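Local coordinates for ORF 37 (Human herpesvirus 8 type M, PDB 3FHD), which cuts double-stranded and single-stranded DNA as an endonuclease and exonuclease, and helps process non-linear or branched viral DNA intermediates to promote unit-length linear genomes, at residues A[275-280]-A[369-374]; A[301-304]-A[310-313]. All blocks are in the same frame, centred on the assembly; numbering follows the deposited sequence.

Following the chain from the N terminus, residues 275-280 come first, in the loop between strand 262-269 and helix 282-292. Helix 296-303 and the short strand 311-313 follow, and contact 2 joins them by closing a short loop, with five residues between the segments. The chain then runs through strands 326-328 and 362-367 before reaching 369-374, where contact 1 closes a loop of 88 residues. Contact 2 is therefore nested inside contact 1. Their centres are about 22 Å apart, and their nearest atoms stay about 5 Å apart without touching. Contact 1 ties the loop 275-280 to the start of the short helix 370-373 by a salt bridge and hydrogen bonds. Contact 2 packs a helix end on strand 311-313, at one edge of the mixed sheet.

Contact 1 (A[275-280]-A[369-374]); sequences FAKMEC and DPQDTR
The carboxylate of Asp-369 and the side-chain amide of Gln-371 both receive the ammonium of Lys-277, in different ways. Lys-277 NZ meets Asp-369 OD2 on its syn side, 19° out of the carboxylate plane, in a salt bridge of 2.7 Å. The same NZ stands above the carbonyl plane of Gln-371, 58° out of it, and donates to OE1 at 3.0 Å. Asp-369 OD1 is met from above the carboxylate plane by Gln-371 N at 2.9 Å. This is an N-cap bond to the short helix 370-373. One carboxylate thus caps the helix and pairs with the lysine. Arg-432 forms a second salt bridge, to OD1. These positive groups would probably keep Asp-369 ionised.

Lys-277 is the centre of an inverse gamma turn. Its chain turns about the CG-CD bond (chi3 68°), which brings NZ between the two acceptors. A water accepts from Lys-277 NZ at 3.2 Å and donates to Asp-372 OD1 at 3.0 Å, so the lysine reaches a second aspartate indirectly. At the far end of the helix, Arg-374 brings its guanidinium edge to Gln-371 O in a weak bond.

Around the contact, Lys-277 lies against Tyr-284 of helix 282-292 and Arg-432 of strand 423-432. Tyr-287 of helix 282-292 touches Asp-369, and Tyr-291 OH of that helix is hydrogen-bonded to Asp-369 N.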
# COMPACT_ATOMS: atom_id res chain seq x y z
N PHE A 275 -13.31 12.89 18.79
CA PHE A 275 -13.98 13.59 19.91
C PHE A 275 -15.42 13.12 20.09
O PHE A 275 -15.99 12.48 19.21
CB PHE A 275 -13.97 15.12 19.71
CG PHE A 275 -14.74 15.59 18.50
CD1 PHE A 275 -16.08 15.94 18.61
CD2 PHE A 275 -14.12 15.69 17.26
CE1 PHE A 275 -16.81 16.36 17.49
CE2 PHE A 275 -14.83 16.13 16.14
CZ PHE A 275 -16.18 16.45 16.26
N ALA A 276 -15.99 13.45 21.25
CA ALA A 276 -17.41 13.28 21.45
C ALA A 276 -18.02 14.66 21.64
O ALA A 276 -17.33 15.61 22.08
CB ALA A 276 -17.72 12.40 22.65
N LYS A 277 -19.28 14.79 21.26
CA LYS A 277 -19.98 16.06 21.41
C LYS A 277 -20.36 16.29 22.89
O LYS A 277 -21.53 16.50 23.21
CB LYS A 277 -21.15 16.16 20.41
CG LYS A 277 -20.65 16.02 18.95
CD LYS A 277 -21.75 15.79 17.92
CE LYS A 277 -22.62 17.03 17.78
NZ LYS A 277 -23.54 16.89 16.61
N MET A 278 -19.36 16.26 23.78
CA MET A 278 -19.56 16.48 25.24
C MET A 278 -19.21 17.91 25.64
O MET A 278 -18.34 18.56 25.04
CB MET A 278 -18.65 15.58 26.11
CG MET A 278 -18.49 14.12 25.71
SD MET A 278 -19.74 12.98 26.33
CE MET A 278 -19.32 12.93 28.08
N GLU A 279 -19.84 18.33 26.73
CA GLU A 279 -19.64 19.61 27.38
C GLU A 279 -18.17 20.02 27.55
O GLU A 279 -17.79 21.16 27.24
CB GLU A 279 -20.33 19.53 28.75
CG GLU A 279 -20.68 20.80 29.41
CD GLU A 279 -21.84 20.59 30.38
OE1 GLU A 279 -22.99 20.58 29.90
OE2 GLU A 279 -21.59 20.43 31.59
N CYS A 280 -17.35 19.10 28.06
CA CYS A 280 -15.99 19.47 28.44
C CYS A 280 -14.91 19.14 27.40
O CYS A 280 -13.72 19.22 27.70
CB CYS A 280 -15.64 18.85 29.79
N ASP A 369 -23.17 17.05 9.35
CA ASP A 369 -23.33 16.33 10.59
C ASP A 369 -24.65 15.55 10.53
O ASP A 369 -25.71 16.15 10.39
CB ASP A 369 -23.33 17.35 11.73
CG ASP A 369 -23.34 16.72 13.09
OD1 ASP A 369 -23.83 15.58 13.26
OD2 ASP A 369 -22.85 17.38 14.02
N PRO A 370 -24.59 14.19 10.64
CA PRO A 370 -25.84 13.40 10.57
C PRO A 370 -26.82 13.62 11.75
O PRO A 370 -27.94 13.10 11.72
CB PRO A 370 -25.34 11.95 10.52
CG PRO A 370 -23.98 11.98 11.18
CD PRO A 370 -23.40 13.34 10.84
N GLN A 371 -26.43 14.39 12.76
CA GLN A 371 -27.39 14.72 13.83
C GLN A 371 -28.39 15.76 13.34
O GLN A 371 -29.52 15.87 13.86
CB GLN A 371 -26.70 15.16 15.11
CG GLN A 371 -27.61 15.08 16.34
CD GLN A 371 -26.87 15.31 17.63
OE1 GLN A 371 -25.67 15.02 17.72
NE2 GLN A 371 -27.56 15.83 18.63
N ASP A 372 -27.98 16.51 12.32
CA ASP A 372 -28.84 17.49 11.67
C ASP A 372 -29.75 16.78 10.64
O ASP A 372 -30.96 16.99 10.62
CB ASP A 372 -28.00 18.57 10.98
CG ASP A 372 -27.19 19.43 11.96
OD1 ASP A 372 -27.44 19.39 13.20
OD2 ASP A 372 -26.29 20.18 11.49
N THR A 373 -29.14 15.92 9.82
CA THR A 373 -29.81 15.33 8.66
C THR A 373 -30.50 13.99 8.96
O THR A 373 -31.09 13.37 8.07
CB THR A 373 -28.81 15.10 7.50
OG1 THR A 373 -27.79 14.20 7.94
CG2 THR A 373 -28.16 16.41 7.07
N ARG A 374 -30.40 13.55 10.23
CA ARG A 374 -30.83 12.21 10.68
C ARG A 374 -30.27 11.03 9.88
O ARG A 374 -30.90 9.96 9.82
CB ARG A 374 -32.37 12.11 10.78
CG ARG A 374 -33.05 13.14 11.69
CD ARG A 374 -32.30 13.43 13.00
NE ARG A 374 -32.39 12.34 13.98
CZ ARG A 374 -31.58 12.20 15.03
NH1 ARG A 374 -31.76 11.17 15.86
NH2 ARG A 374 -30.61 13.08 15.27
O HOH W 1 -25.80 18.98 15.73

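Contact 2 (A[301-304]-A[310-313])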
# COMPACT_ATOMS: atom_id res chain seq x y z
N ASP A 301 -6.94 26.06 14.59
CA ASP A 301 -7.37 25.89 15.97
C ASP A 301 -7.80 24.45 16.26
O ASP A 301 -7.57 23.94 17.38
CB ASP A 301 -8.51 26.87 16.29
N PHE A 302 -8.40 23.80 15.26
CA PHE A 302 -8.75 22.39 15.35
C PHE A 302 -7.48 21.54 15.43
O PHE A 302 -7.34 20.70 16.33
CB PHE A 302 -9.64 21.98 14.16
CG PHE A 302 -9.93 20.51 14.10
CD1 PHE A 302 -10.85 19.93 14.98
CD2 PHE A 302 -9.29 19.71 13.17
CE1 PHE A 302 -11.12 18.56 14.94
CE2 PHE A 302 -9.54 18.32 13.11
CZ PHE A 302 -10.47 17.76 14.01
N PHE A 303 -6.54 21.77 14.53
CA PHE A 303 -5.28 21.02 14.57
C PHE A 303 -4.56 21.14 15.91
O PHE A 303 -4.10 20.13 16.47
CB PHE A 303 -4.35 21.40 13.41
CG PHE A 303 -4.64 20.66 12.13
CD1 PHE A 303 -4.66 19.27 12.11
CD2 PHE A 303 -4.89 21.35 10.95
CE1 PHE A 303 -4.92 18.58 10.93
CE2 PHE A 303 -5.15 20.66 9.78
CZ PHE A 303 -5.17 19.27 9.77
N TYR A 304 -4.50 22.36 16.43
CA TYR A 304 -3.80 22.62 17.68
C TYR A 304 -4.71 22.56 18.90
O TYR A 304 -4.49 23.28 19.87
CB TYR A 304 -3.04 23.97 17.62
CG TYR A 304 -2.02 24.08 16.48
CD1 TYR A 304 -1.29 22.97 16.04
CD2 TYR A 304 -1.81 25.29 15.84
CE1 TYR A 304 -0.36 23.08 14.99
CE2 TYR A 304 -0.89 25.42 14.80
CZ TYR A 304 -0.17 24.32 14.38
OH TYR A 304 0.75 24.45 13.34
N ALA A 310 -0.98 17.32 14.20
CA ALA A 310 -0.66 16.60 12.97
C ALA A 310 0.02 17.50 11.93
O ALA A 310 0.46 17.02 10.89
CB ALA A 310 -1.92 15.93 12.39
N VAL A 311 0.10 18.80 12.22
CA VAL A 311 0.73 19.76 11.31
C VAL A 311 1.95 20.39 11.99
O VAL A 311 1.90 20.73 13.19
CB VAL A 311 -0.27 20.89 10.93
CG1 VAL A 311 0.42 22.01 10.18
CG2 VAL A 311 -1.45 20.33 10.12
N GLU A 312 3.04 20.54 11.24
CA GLU A 312 4.27 21.17 11.77
C GLU A 312 4.67 22.35 10.88
O GLU A 312 4.69 22.23 9.65
CB GLU A 312 5.40 20.12 11.86
CG GLU A 312 6.79 20.68 12.27
CD GLU A 312 7.99 19.79 11.88
OE1 GLU A 312 7.92 19.04 10.86
OE2 GLU A 312 9.03 19.86 12.58
N TYR A 313 4.97 23.50 11.48
CA TYR A 313 5.53 24.61 10.71
C TYR A 313 7.03 24.38 10.50
O TYR A 313 7.77 24.08 11.44
CB TYR A 313 5.28 25.97 11.37
CG TYR A 313 6.12 27.08 10.77
CD1 TYR A 313 5.80 27.64 9.52
CD2 TYR A 313 7.26 27.56 11.43
CE1 TYR A 313 6.59 28.64 8.96
CE2 TYR A 313 8.04 28.57 10.88
CZ TYR A 313 7.70 29.11 9.65
OH TYR A 313 8.48 30.12 9.11
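A tight helix-to-strand connection brings the end of helix 296-303 against strand 311-313, with Val-311 in the middle of the contact. Its CG2 sits over the centre of one face of the Phe-303 ring. The distance from CG2 to the ring centroid is 3.6 Å, only 7° off the ring normal, a well-centred CH-pi contact. All six ring carbons lie near Val-311 CG2, with Phe-303 CD2 and CE2 both at 3.7 Å. Ala-310 CB reaches the same ring obliquely, 4.3 Å from CE1.

Tyr-304 is the first residue past the helix. The Tyr-304 and Val-311 side chains cross at about a right angle. The edge of the tyrosine ring, at Tyr-304 CE1, meets Val-311 O in plane at 3.7 Å. Tyr-304 OH lies 4.0 Å from Val-311 CG1 but bonds to Trp-333 O. The two methyls of Val-311 thus serve two different aromatic side chains.

Leu-387 of strand 379-389 touches both Phe-303 and Val-311, and Ile-460 of strand 455-464 also meets Phe-303. The result is a helix end packed on the edge of a mixed sheet, consistent with the alpha/beta architecture of the PD-(D/E)XK superfamily.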